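Local coordinates for protein beta-galactosidase (Trichoderma reesei, PDB 3OG2) that probably hydrolyses terminal non-reducing beta-D-galactose residues from beta-D-galactosides, as a glycoside hydrolase of family 35, at residues V593-N598 / G616-I621; L600-D605 / S622-N627; P916-L921 / W961-R966. One frame throughout, in Å; residues are numbered along the deposited sequence.

In the fold
The three contacts each join neighbouring pieces within one beta domain, contacts 1 and 2 in one and contact 3 in another. Contacts 1 and 2 belong to one mixed sheet and their centres are 10 Å apart; they share the hairpin of strands 589-596 and 599-605, so contact 1 closes the turn end of that hairpin and contact 2 continues along its second strand. They also meet directly, for Ser601 N lies 2.8 Å from Ala594 O. Contact 3 has its centre 60 Å from that of contact 1 and 52 Å from that of contact 2. All three lie away from the galactose-binding residues of the TIM barrel; the Pro916 side chain is about 8 Å from an N-acetylglucosamine of a glycan on the protein.

Contact 1: residues V593-N598 / G616-I621; sequences VAIKGN and GIPKGI
Ile595 and Ile621 reach toward each other tip to tip, bringing a type II beta turn, Pro618 to Ile621, against the turn end of a beta hairpin. In one of two deposited conformers of Ile595, CG2 comes 3.7 Å from Ile621 CD1, while its other branch passes alongside the proline ring, with Ile595 CD1 3.9 Å from Pro618 CG; the exact fit therefore depends on which conformer is present. Both isoleucines hold CG1 beside the backbone N, and in Ile621 the outer torsion is nearly eclipsed (chi2 -7°). That unusual twist carries CD1 to 3.1 Å from Gly597 O, a separation so short that the placing of this methyl is best regarded as doubtful.

Next to the side chains the two turns touch through their backbones. Asn598 CB approaches Gly620 O at 3.7 Å, and Ile621 makes a bent CA-H...O contact with Asn598 O, 3.5 Å from Ile621 CA. No conventional hydrogen bond links the two segments; the pairing begins one residue further on, where Asn598 O probably receives the N-H of Ser622, the start of the path into strand 623-626.

What positions these groups is the shape of the turns. Gly597 and Gly620 both have positive phi, which favours glycine, and Gly620 fills the third place of the type II turn, where a side chain would be jammed against the preceding carbonyl. A second layer comes from Leu600 on strand 599-605, which touches both isoleucines, and from Trp641 on strand 641-643, which packs on Ile621. Here two turns at the protein surface meet through aliphatic side chains, with backbone contacts beside them. Within the type II turn, Ile621 N donates to Pro618 O at 3.1 Å.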
ATOM      1  N   VAL A 593      23.252  -8.541   4.635  1.00 10.11           N
ATOM      2  CA  VAL A 593      24.630  -9.008   4.741  1.00 10.29           C
ATOM      3  C   VAL A 593      24.641 -10.216   5.671  1.00  9.88           C
ATOM      4  O   VAL A 593      23.744 -10.386   6.541  1.00 12.18           O
ATOM      5  CB  VAL A 593      25.586  -7.929   5.281  1.00 11.58           C
ATOM      6  CG1 VAL A 593      25.630  -6.766   4.287  1.00 12.60           C
ATOM      7  CG2 VAL A 593      25.169  -7.496   6.691  1.00 12.58           C
ATOM      8  N   ALA A 594      25.670 -11.041   5.502  1.00 11.10           N
ATOM      9  CA  ALA A 594      25.861 -12.179   6.405  1.00 12.07           C
ATOM     10  C   ALA A 594      27.363 -12.444   6.457  1.00 12.22           C
ATOM     11  O   ALA A 594      28.112 -12.161   5.501  1.00 14.91           O
ATOM     12  CB  ALA A 594      25.094 -13.407   5.947  1.00 17.24           C
ATOM     13  N   ILE A 595      27.775 -12.995   7.604  1.00 13.40           N
ATOM     14  CA  ILE A 595      29.159 -13.388   7.766  0.50 14.51           C
ATOM     15  C   ILE A 595      29.232 -14.908   7.757  1.00 18.03           C
ATOM     16  O   ILE A 595      28.461 -15.561   8.456  1.00 24.40           O
ATOM     17  CB  ILE A 595      29.804 -12.918   9.084  0.50 20.93           C
ATOM     18  CG1 ILE A 595      30.025 -11.409   9.190  0.50 22.13           C
ATOM     19  CG2 ILE A 595      31.101 -13.687   9.304  0.50 21.53           C
ATOM     20  CD1 ILE A 595      30.438 -10.779   7.871  0.50 26.43           C
ATOM     21  N   LYS A 596      30.160 -15.457   6.999  1.00 19.57           N
ATOM     22  CA  LYS A 596      30.359 -16.909   7.089  1.00 28.83           C
ATOM     23  C   LYS A 596      31.870 -17.113   7.025  1.00 29.77           C
ATOM     24  O   LYS A 596      32.517 -16.815   6.009  1.00 29.43           O
ATOM     25  CB  LYS A 596      29.654 -17.700   6.002  1.00 43.75           C
ATOM     26  CG  LYS A 596      30.205 -19.127   5.971  1.00 53.71           C
ATOM     27  CD  LYS A 596      29.176 -20.161   6.373  1.00 54.06           C
ATOM     28  CE  LYS A 596      29.837 -21.526   6.567  1.00 57.65           C
ATOM     29  NZ  LYS A 596      30.252 -22.185   5.302  1.00 70.00           N
ATOM     30  N   GLY A 597      32.432 -17.567   8.132  1.00 32.97           N
ATOM     31  CA  GLY A 597      33.881 -17.670   8.214  1.00 29.88           C
ATOM     32  C   GLY A 597      34.514 -16.286   8.109  1.00 25.25           C
ATOM     33  O   GLY A 597      34.184 -15.295   8.752  1.00 26.79           O
ATOM     34  N   ASN A 598      35.504 -16.209   7.219  1.00 23.85           N
ATOM     35  CA  ASN A 598      36.175 -14.946   6.950  1.00 20.74           C
ATOM     36  C   ASN A 598      35.501 -14.153   5.833  1.00 16.86           C
ATOM     37  O   ASN A 598      36.165 -13.250   5.314  1.00 16.40           O
ATOM     38  CB  ASN A 598      37.629 -15.244   6.575  1.00 22.36           C
ATOM     39  CG  ASN A 598      37.846 -16.074   5.333  1.00 27.65           C
ATOM     40  OD1 ASN A 598      39.015 -16.462   5.049  1.00 36.04           O
ATOM     41  ND2 ASN A 598      36.875 -16.429   4.512  1.00 25.70           N
ATOM     42  N   GLY A 616      33.264  -0.338   7.529  1.00 10.93           N
ATOM     43  CA  GLY A 616      33.060  -1.041   8.795  1.00 13.26           C
ATOM     44  C   GLY A 616      33.179  -2.524   8.630  1.00 13.07           C
ATOM     45  O   GLY A 616      32.249  -3.277   8.891  1.00 24.72           O
ATOM     46  N   ILE A 617      34.311  -3.016   8.175  1.00 13.99           N
ATOM     47  CA  ILE A 617      34.507  -4.448   7.986  1.00 15.63           C
ATOM     48  C   ILE A 617      34.606  -5.192   9.314  1.00 17.90           C
ATOM     49  O   ILE A 617      35.461  -4.791  10.082  1.00 24.14           O
ATOM     50  CB  ILE A 617      35.826  -4.623   7.176  1.00 16.24           C
ATOM     51  CG1 ILE A 617      35.875  -3.747   5.911  1.00 16.76           C
ATOM     52  CG2 ILE A 617      36.007  -6.108   6.915  1.00 22.19           C
ATOM     53  CD1 ILE A 617      34.683  -3.899   5.041  1.00 23.13           C
ATOM     54  N   PRO A 618      33.787  -6.222   9.581  1.00 22.80           N
ATOM     55  CA  PRO A 618      33.879  -6.887  10.880  1.00 25.61           C
ATOM     56  C   PRO A 618      35.274  -7.505  11.023  1.00 26.95           C
ATOM     57  O   PRO A 618      36.022  -7.872  10.074  1.00 23.84           O
ATOM     58  CB  PRO A 618      32.781  -7.939  10.839  1.00 30.16           C
ATOM     59  CG  PRO A 618      31.939  -7.618   9.662  1.00 27.45           C
ATOM     60  CD  PRO A 618      32.775  -6.798   8.701  1.00 22.18           C
ATOM     61  N   LYS A 619      35.658  -7.633  12.300  1.00 28.93           N
ATOM     62  CA  LYS A 619      36.975  -8.160  12.626  1.00 33.14           C
ATOM     63  C   LYS A 619      37.203  -9.540  12.052  1.00 31.21           C
ATOM     64  O   LYS A 619      36.314 -10.386  12.142  1.00 30.99           O
ATOM     65  CB  LYS A 619      37.135  -8.240  14.139  1.00 36.84           C
ATOM     66  CG  LYS A 619      38.591  -8.342  14.571  1.00 41.30           C
ATOM     67  CD  LYS A 619      38.904  -7.215  15.568  1.00 64.08           C
ATOM     68  CE  LYS A 619      40.305  -6.667  15.332  1.00 63.57           C
ATOM     69  NZ  LYS A 619      40.296  -5.193  15.106  1.00 52.41           N
ATOM     70  N   GLY A 620      38.372  -9.820  11.486  1.00 28.12           N
ATOM     71  CA  GLY A 620      38.563 -11.194  11.024  1.00 27.26           C
ATOM     72  C   GLY A 620      38.018 -11.462   9.638  1.00 24.45           C
ATOM     73  O   GLY A 620      38.186 -12.556   9.056  1.00 31.29           O
ATOM     74  N   ILE A 621      37.320 -10.508   9.019  1.00 19.38           N
ATOM     75  CA  ILE A 621      36.780 -10.805   7.671  1.00 16.80           C
ATOM     76  C   ILE A 621      37.705 -10.288   6.585  1.00 15.01           C
ATOM     77  O   ILE A 621      38.178  -9.146   6.615  1.00 19.09           O
ATOM     78  CB  ILE A 621      35.407 -10.141   7.552  1.00 20.41           C
ATOM     79  CG1 ILE A 621      34.301 -10.874   8.301  1.00 25.45           C
ATOM     80  CG2 ILE A 621      35.013  -9.929   6.093  1.00 20.36           C
ATOM     81  CD1 ILE A 621      34.518 -12.203   8.956  1.00 28.92           C
TER

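Contact 2: residues L600-D605 / S622-N627; sequences LSVQAD and SKLAVN
Asn627 sets the edge of its side-chain amide against the backbone of Ala604, one end accepting and the other donating. Ala604 N gives its hydrogen to Asn627 OD1 at 2.8 Å, in the carbonyl plane and on a lone pair. Asn627 ND2 returns a bond of 2.8 Å to Ala604 O, which lies only 9° out of the amide plane, although the donor is tilted from the carbonyl plane of Ala604. The Gln603 amide crosses this one with the planes 45° apart; its NE2 stays 3.6 Å from Asn627 OD1 and donates instead to Gly984 O, outside the pair.

This amide prolongs a parallel pairing of strands 600-605 and 623-626 in the mixed sheet of domain 3. Leu600 N donates to Lys623 O, Ala625 N to Leu600 O and Val602 N to Ala625 O, and the series closes with the straight bond from Asn627 N to Val602 O. At Asn627 the backbone leaves strand geometry with positive phi, and the side chain, its CG beside the backbone N (chi1 -63°), appears to stand in for the backbone groups with which a continued strand would have met Ala604. Replacing Asn627 by a leucine would probably leave both Ala604 N and Ala604 O without these partners, so that the end of strand 600-605 would be less firmly held.

On the face bearing Leu600, Val602, Leu624 and Val626 the contact is aliphatic. Leu600 and Leu624 lie side by side, and Leu624 CD1 reaches 4.1 Å from both Leu600 CD2 and Val602 CG2; Leu631 and Tyr633 of the adjacent strand 629-635, and Trp641 of the strand beyond it, pack further on Leu624. The general lesson is that a side-chain amide can satisfy a strand's polar backbone where its partner strand turns away.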
ATOM      1  N   LEU A 600      32.369 -11.809   4.106  1.00 12.14           N
ATOM      2  CA  LEU A 600      31.162 -10.990   4.168  1.00 11.60           C
ATOM      3  C   LEU A 600      30.386 -11.182   2.874  1.00 11.49           C
ATOM      4  O   LEU A 600      30.935 -10.939   1.785  1.00 14.52           O
ATOM      5  CB  LEU A 600      31.548  -9.526   4.304  1.00 12.67           C
ATOM      6  CG  LEU A 600      30.381  -8.518   4.240  1.00 15.12           C
ATOM      7  CD1 LEU A 600      29.506  -8.640   5.474  1.00 18.95           C
ATOM      8  CD2 LEU A 600      30.868  -7.083   4.092  1.00 19.70           C
ATOM      9  N   SER A 601      29.138 -11.616   2.979  1.00 10.70           N
ATOM     10  CA  SER A 601      28.288 -11.898   1.827  0.50 10.23           C
ATOM     11  C   SER A 601      27.207 -10.841   1.763  1.00 10.06           C
ATOM     12  O   SER A 601      26.503 -10.663   2.766  1.00 15.42           O
ATOM     13  CB  SER A 601      27.689 -13.293   2.036  0.50 13.71           C
ATOM     14  OG  SER A 601      26.852 -13.697   0.974  0.50 16.52           O
ATOM     15  N   VAL A 602      27.043 -10.163   0.664  1.00 10.14           N
ATOM     16  CA  VAL A 602      26.062  -9.108   0.506  1.00  9.11           C
ATOM     17  C   VAL A 602      25.025  -9.563  -0.536  1.00  9.07           C
ATOM     18  O   VAL A 602      25.432 -10.035  -1.604  1.00 11.79           O
ATOM     19  CB  VAL A 602      26.771  -7.838   0.019  1.00  9.91           C
ATOM     20  CG1 VAL A 602      25.760  -6.693  -0.099  1.00 13.49           C
ATOM     21  CG2 VAL A 602      27.938  -7.459   0.938  1.00 11.71           C
ATOM     22  N   GLN A 603      23.763  -9.353  -0.238  1.00  9.27           N
ATOM     23  CA  GLN A 603      22.739  -9.500  -1.253  1.00  9.54           C
ATOM     24  C   GLN A 603      22.281  -8.116  -1.699  1.00  8.73           C
ATOM     25  O   GLN A 603      21.924  -7.321  -0.816  1.00  9.65           O
ATOM     26  CB  GLN A 603      21.554 -10.313  -0.681  1.00  9.69           C
ATOM     27  CG  GLN A 603      21.942 -11.751  -0.332  1.00 12.49           C
ATOM     28  CD  GLN A 603      22.409 -12.581  -1.516  1.00 13.01           C
ATOM     29  OE1 GLN A 603      23.516 -13.177  -1.451  1.00 18.16           O
ATOM     30  NE2 GLN A 603      21.601 -12.673  -2.579  1.00 13.06           N
ATOM     31  N   ALA A 604      22.298  -7.859  -2.982  1.00  8.65           N
ATOM     32  CA  ALA A 604      22.098  -6.508  -3.490  1.00  8.63           C
ATOM     33  C   ALA A 604      21.372  -6.531  -4.844  1.00  9.02           C
ATOM     34  O   ALA A 604      21.476  -7.548  -5.534  1.00  9.95           O
ATOM     35  CB  ALA A 604      23.442  -5.844  -3.680  1.00 10.51           C
ATOM     36  N   ASP A 605      20.714  -5.435  -5.156  1.00  8.98           N
ATOM     37  CA  ASP A 605      20.160  -5.257  -6.493  1.00  8.55           C
ATOM     38  C   ASP A 605      20.814  -4.037  -7.144  1.00  7.74           C
ATOM     39  O   ASP A 605      21.133  -3.064  -6.468  1.00  8.97           O
ATOM     40  CB  ASP A 605      18.647  -5.037  -6.504  1.00  9.67           C
ATOM     41  CG  ASP A 605      17.873  -6.283  -6.116  1.00 10.84           C
ATOM     42  OD1 ASP A 605      18.372  -7.153  -5.381  1.00 10.83           O
ATOM     43  OD2 ASP A 605      16.673  -6.407  -6.578  1.00 14.15           O
ATOM     44  N   SER A 622      37.975 -11.107   5.585  1.00 15.76           N
ATOM     45  CA  SER A 622      38.940 -10.730   4.559  1.00 15.66           C
ATOM     46  C   SER A 622      38.419 -11.076   3.170  1.00 14.42           C
ATOM     47  O   SER A 622      39.122 -10.770   2.211  1.00 15.90           O
ATOM     48  CB  SER A 622      40.282 -11.438   4.731  1.00 19.11           C
ATOM     49  OG  SER A 622      40.091 -12.858   4.789  1.00 23.44           O
ATOM     50  N   LYS A 623      37.277 -11.676   3.016  1.00 14.26           N
ATOM     51  CA  LYS A 623      36.710 -12.038   1.707  1.00 15.13           C
ATOM     52  C   LYS A 623      35.353 -11.354   1.542  1.00 12.27           C
ATOM     53  O   LYS A 623      34.638 -11.124   2.534  1.00 13.11           O
ATOM     54  CB  LYS A 623      36.595 -13.563   1.574  1.00 15.86           C
ATOM     55  CG  LYS A 623      37.998 -14.230   1.486  1.00 26.18           C
ATOM     56  CD  LYS A 623      37.749 -15.734   1.468  1.00 46.50           C
ATOM     57  CE  LYS A 623      39.074 -16.504   1.521  1.00 74.28           C
ATOM     58  NZ  LYS A 623      39.247 -17.414   0.355  1.00 96.25           N
ATOM     59  N   LEU A 624      35.049 -11.066   0.298  1.00 12.88           N
ATOM     60  CA  LEU A 624      33.788 -10.423  -0.084  1.00 10.85           C
ATOM     61  C   LEU A 624      33.042 -11.262  -1.117  1.00 11.35           C
ATOM     62  O   LEU A 624      33.651 -11.797  -2.041  1.00 13.24           O
ATOM     63  CB  LEU A 624      34.104  -9.039  -0.636  1.00 10.80           C
ATOM     64  CG  LEU A 624      32.851  -8.254  -1.036  1.00 12.15           C
ATOM     65  CD1 LEU A 624      31.983  -7.895   0.190  1.00 13.46           C
ATOM     66  CD2 LEU A 624      33.285  -7.011  -1.789  1.00 14.93           C
ATOM     67  N   ALA A 625      31.733 -11.352  -0.958  1.00 11.40           N
ATOM     68  CA  ALA A 625      30.921 -11.909  -2.027  1.00 11.51           C
ATOM     69  C   ALA A 625      29.705 -10.995  -2.229  1.00 10.39           C
ATOM     70  O   ALA A 625      29.192 -10.449  -1.232  1.00 11.53           O
ATOM     71  CB  ALA A 625      30.423 -13.320  -1.708  1.00 13.80           C
ATOM     72  N   VAL A 626      29.249 -10.884  -3.467  1.00 10.30           N
ATOM     73  CA  VAL A 626      28.025 -10.124  -3.803  1.00 10.40           C
ATOM     74  C   VAL A 626      27.102 -11.085  -4.567  1.00 10.44           C
ATOM     75  O   VAL A 626      27.544 -11.636  -5.568  1.00 11.71           O
ATOM     76  CB  VAL A 626      28.317  -8.825  -4.567  1.00 10.88           C
ATOM     77  CG1 VAL A 626      27.043  -8.132  -5.017  1.00 14.32           C
ATOM     78  CG2 VAL A 626      29.172  -7.869  -3.705  1.00 12.75           C
ATOM     79  N   ASN A 627      25.926 -11.321  -4.085  1.00 10.96           N
ATOM     80  CA  ASN A 627      24.942 -12.210  -4.757  1.00 10.86           C
ATOM     81  C   ASN A 627      25.576 -13.545  -5.093  1.00 10.76           C
ATOM     82  O   ASN A 627      25.415 -14.094  -6.169  1.00 13.57           O
ATOM     83  CB  ASN A 627      24.344 -11.568  -5.996  1.00 11.34           C
ATOM     84  CG  ASN A 627      23.572 -10.315  -5.600  1.00 10.28           C
ATOM     85  OD1 ASN A 627      23.235 -10.103  -4.460  1.00 10.33           O
ATOM     86  ND2 ASN A 627      23.278  -9.472  -6.604  1.00 11.04           N
TER

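Contact 3: residues P916-L921 / W961-R966; sequences PYRALL and WALESR
Arg918 and Trp961 form the tight end of this contact, their side chains running the same way from a hydrogen-bonded antiparallel pair. Arg918 CD lies over one face of the indole, 4.2 Å from the centroid of the six-membered ring, a CH-pi contact reinforced on the same face by Leu963 CD2. A bend at chi3 (68°) turns the guanidinium away from a flat stack, and the two planes stand 67° apart. The polar ends are secured elsewhere: Arg918 NH2 by a salt bridge to Asp783, NH1 by Ala737 O, and Trp961 NE1 by Ser741 OG. Between the two backbones Trp961 N donates to Arg918 O at 2.9 Å and Arg918 N to Trp961 O at 3.0 Å.

These bonds join strands 917-923 and 953-962, neighbours in the five-stranded antiparallel sheet of the second all-beta domain, whose family falls in a clan of galactose-binding-like folds. Past Ala962 the pairing frays. Leu963 N makes only a weak bond of 3.3 Å to Pro916 O, and a water steps in, donating to that same oxygen at 2.7 Å and accepting from Glu964 N.

The outer side is more exposed and held by fewer backbone bonds, though Pro916 itself fits closely on Glu964. It crosses Glu964 at about a right angle, Pro916 CG 3.5 Å from the carboxylate carbon Glu964 CD, while Pro916 CD rests over a face of the Arg966 guanidinium. In a salt bridge, NE and NH2 of the exposed Arg966 both donate side-on to Glu964 OE1 through bent bonds, NE meeting it at 2.6 Å nearly in line with the C-O bond.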
ATOM      1  N   PRO A 916     -16.944   3.529 -26.889  1.00 16.33           N
ATOM      2  CA  PRO A 916     -16.674   3.147 -25.511  1.00 14.76           C
ATOM      3  C   PRO A 916     -16.768   1.652 -25.227  1.00 11.20           C
ATOM      4  O   PRO A 916     -17.656   0.960 -25.760  1.00 13.47           O
ATOM      5  CB  PRO A 916     -17.773   3.899 -24.733  1.00 16.34           C
ATOM      6  CG  PRO A 916     -18.871   4.034 -25.754  1.00 18.33           C
ATOM      7  CD  PRO A 916     -18.227   4.248 -27.090  1.00 20.09           C
ATOM      8  N   TYR A 917     -15.838   1.153 -24.391  1.00 11.81           N
ATOM      9  CA  TYR A 917     -15.903  -0.235 -24.000  1.00 10.02           C
ATOM     10  C   TYR A 917     -15.298  -0.406 -22.593  1.00  9.19           C
ATOM     11  O   TYR A 917     -14.570   0.461 -22.126  1.00  9.95           O
ATOM     12  CB  TYR A 917     -15.183  -1.153 -24.990  1.00 12.27           C
ATOM     13  CG  TYR A 917     -13.674  -1.001 -25.080  1.00 11.19           C
ATOM     14  CD1 TYR A 917     -13.101  -0.004 -25.879  1.00 11.77           C
ATOM     15  CD2 TYR A 917     -12.848  -1.863 -24.399  1.00 11.30           C
ATOM     16  CE1 TYR A 917     -11.729   0.124 -25.965  1.00 11.79           C
ATOM     17  CE2 TYR A 917     -11.469  -1.736 -24.492  1.00 11.06           C
ATOM     18  CZ  TYR A 917     -10.916  -0.763 -25.263  1.00 11.23           C
ATOM     19  OH  TYR A 917      -9.546  -0.673 -25.344  1.00 13.24           O
ATOM     20  N   ARG A 918     -15.669  -1.575 -22.066  1.00  9.38           N
ATOM     21  CA  ARG A 918     -15.095  -1.996 -20.787  1.00 10.02           C
ATOM     22  C   ARG A 918     -14.353  -3.290 -21.054  1.00 10.47           C
ATOM     23  O   ARG A 918     -14.830  -4.092 -21.884  1.00 12.60           O
ATOM     24  CB  ARG A 918     -16.183  -2.202 -19.712  1.00 11.07           C
ATOM     25  CG  ARG A 918     -16.979  -0.893 -19.580  1.00 11.66           C
ATOM     26  CD  ARG A 918     -18.161  -1.036 -18.651  1.00 11.54           C
ATOM     27  NE  ARG A 918     -17.869  -1.239 -17.215  1.00 10.21           N
ATOM     28  CZ  ARG A 918     -17.785  -0.274 -16.331  1.00  8.62           C
ATOM     29  NH1 ARG A 918     -17.908   1.004 -16.720  1.00  9.60           N
ATOM     30  NH2 ARG A 918     -17.543  -0.573 -15.062  1.00 10.38           N
ATOM     31  N   ALA A 919     -13.221  -3.505 -20.445  1.00  9.07           N
ATOM     32  CA  ALA A 919     -12.500  -4.762 -20.654  1.00  8.60           C
ATOM     33  C   ALA A 919     -12.050  -5.285 -19.291  1.00  7.92           C
ATOM     34  O   ALA A 919     -11.850  -4.522 -18.313  1.00 10.33           O
ATOM     35  CB  ALA A 919     -11.258  -4.540 -21.533  1.00 10.51           C
ATOM     36  N   LEU A 920     -11.927  -6.582 -19.204  1.00  8.13           N
ATOM     37  CA  LEU A 920     -11.345  -7.269 -18.058  1.00  8.07           C
ATOM     38  C   LEU A 920     -10.081  -8.002 -18.551  1.00  8.64           C
ATOM     39  O   LEU A 920     -10.124  -8.635 -19.598  1.00 10.77           O
ATOM     40  CB  LEU A 920     -12.304  -8.281 -17.459  1.00  9.27           C
ATOM     41  CG  LEU A 920     -13.625  -7.717 -16.961  1.00 12.31           C
ATOM     42  CD1 LEU A 920     -14.576  -8.847 -16.638  1.00 15.28           C
ATOM     43  CD2 LEU A 920     -13.350  -6.899 -15.684  1.00 17.60           C
ATOM     44  N   LEU A 921      -9.037  -7.897 -17.744  1.00  7.95           N
ATOM     45  CA  LEU A 921      -7.759  -8.547 -18.048  1.00  7.88           C
ATOM     46  C   LEU A 921      -7.581  -9.756 -17.120  1.00  7.79           C
ATOM     47  O   LEU A 921      -7.680  -9.566 -15.896  1.00  8.82           O
ATOM     48  CB  LEU A 921      -6.607  -7.545 -17.857  1.00  9.30           C
ATOM     49  CG  LEU A 921      -5.214  -8.141 -17.993  1.00  9.99           C
ATOM     50  CD1 LEU A 921      -4.900  -8.584 -19.429  1.00 12.54           C
ATOM     51  CD2 LEU A 921      -4.201  -7.073 -17.546  1.00 11.90           C
ATOM     52  N   TRP A 961     -16.446  -5.638 -23.661  1.00  9.81           N
ATOM     53  CA  TRP A 961     -17.852  -5.295 -23.572  1.00  9.03           C
ATOM     54  C   TRP A 961     -18.001  -3.987 -24.353  1.00  8.65           C
ATOM     55  O   TRP A 961     -17.595  -2.924 -23.848  1.00 10.41           O
ATOM     56  CB  TRP A 961     -18.279  -5.209 -22.101  1.00  9.89           C
ATOM     57  CG  TRP A 961     -19.662  -4.703 -21.816  1.00  8.99           C
ATOM     58  CD1 TRP A 961     -20.715  -4.355 -22.633  1.00  9.63           C
ATOM     59  CD2 TRP A 961     -20.198  -4.470 -20.491  1.00  9.96           C
ATOM     60  NE1 TRP A 961     -21.814  -3.936 -21.919  1.00  9.56           N
ATOM     61  CE2 TRP A 961     -21.508  -3.999 -20.592  1.00 10.14           C
ATOM     62  CE3 TRP A 961     -19.611  -4.641 -19.227  1.00 12.23           C
ATOM     63  CZ2 TRP A 961     -22.298  -3.676 -19.472  1.00 11.29           C
ATOM     64  CZ3 TRP A 961     -20.367  -4.330 -18.114  1.00 13.85           C
ATOM     65  CH2 TRP A 961     -21.694  -3.853 -18.242  1.00 12.53           C
ATOM     66  N   ALA A 962     -18.607  -4.119 -25.532  1.00  9.28           N
ATOM     67  CA  ALA A 962     -18.871  -2.945 -26.384  1.00 10.79           C
ATOM     68  C   ALA A 962     -20.217  -2.356 -25.940  1.00  9.96           C
ATOM     69  O   ALA A 962     -21.239  -3.082 -25.939  1.00 11.91           O
ATOM     70  CB  ALA A 962     -18.954  -3.371 -27.817  1.00 12.51           C
ATOM     71  N   LEU A 963     -20.262  -1.101 -25.543  1.00 11.36           N
ATOM     72  CA  LEU A 963     -21.433  -0.519 -24.937  1.00 11.64           C
ATOM     73  C   LEU A 963     -22.398   0.084 -25.947  1.00 11.57           C
ATOM     74  O   LEU A 963     -23.534   0.326 -25.571  1.00 13.69           O
ATOM     75  CB  LEU A 963     -20.975   0.622 -23.984  1.00 11.52           C
ATOM     76  CG  LEU A 963     -20.246   0.095 -22.745  1.00 12.16           C
ATOM     77  CD1 LEU A 963     -19.378   1.200 -22.149  1.00 14.81           C
ATOM     78  CD2 LEU A 963     -21.269  -0.409 -21.740  1.00 15.16           C
ATOM     79  N   GLU A 964     -21.940   0.393 -27.167  1.00 12.73           N
ATOM     80  CA  GLU A 964     -22.758   1.051 -28.131  1.00 13.37           C
ATOM     81  C   GLU A 964     -22.948   0.148 -29.340  1.00 12.87           C
ATOM     82  O   GLU A 964     -22.245  -0.830 -29.573  1.00 13.10           O
ATOM     83  CB  GLU A 964     -22.129   2.400 -28.513  1.00 16.83           C
ATOM     84  CG  GLU A 964     -22.231   3.354 -27.310  1.00 22.23           C
ATOM     85  CD  GLU A 964     -21.744   4.753 -27.574  1.00 28.06           C
ATOM     86  OE1 GLU A 964     -21.117   5.028 -28.627  1.00 30.33           O
ATOM     87  OE2 GLU A 964     -21.989   5.610 -26.679  1.00 44.73           O
ATOM     88  N   SER A 965     -23.947   0.527 -30.126  1.00 13.87           N
ATOM     89  CA  SER A 965     -24.415  -0.417 -31.154  1.00 16.69           C
ATOM     90  C   SER A 965     -23.431  -0.603 -32.294  1.00 17.52           C
ATOM     91  O   SER A 965     -23.589  -1.591 -33.029  1.00 21.87           O
ATOM     92  CB  SER A 965     -25.764   0.104 -31.683  1.00 20.38           C
ATOM     93  OG  SER A 965     -25.542   1.355 -32.341  1.00 24.91           O
ATOM     94  N   ARG A 966     -22.482   0.316 -32.400  1.00 16.42           N
ATOM     95  CA  ARG A 966     -21.396   0.311 -33.360  1.00 20.29           C
ATOM     96  C   ARG A 966     -20.313  -0.711 -33.040  1.00 18.05           C
ATOM     97  O   ARG A 966     -19.391  -0.985 -33.794  1.00 19.73           O
ATOM     98  CB  ARG A 966     -20.717   1.700 -33.364  1.00 35.25           C
ATOM     99  CG  ARG A 966     -20.368   2.224 -31.950  1.00 50.55           C
ATOM    100  CD  ARG A 966     -19.767   3.614 -32.012  1.00 66.83           C
ATOM    101  NE  ARG A 966     -19.975   4.569 -30.931  1.00 70.61           N
ATOM    102  CZ  ARG A 966     -19.140   5.593 -30.698  1.00 66.39           C
ATOM    103  NH1 ARG A 966     -18.072   5.729 -31.497  1.00 51.57           N
ATOM    104  NH2 ARG A 966     -19.293   6.493 -29.723  1.00 42.91           N
TER
HETATM  105  O   HOH W   1     -19.195   0.710 -28.025  1.00 14.12           O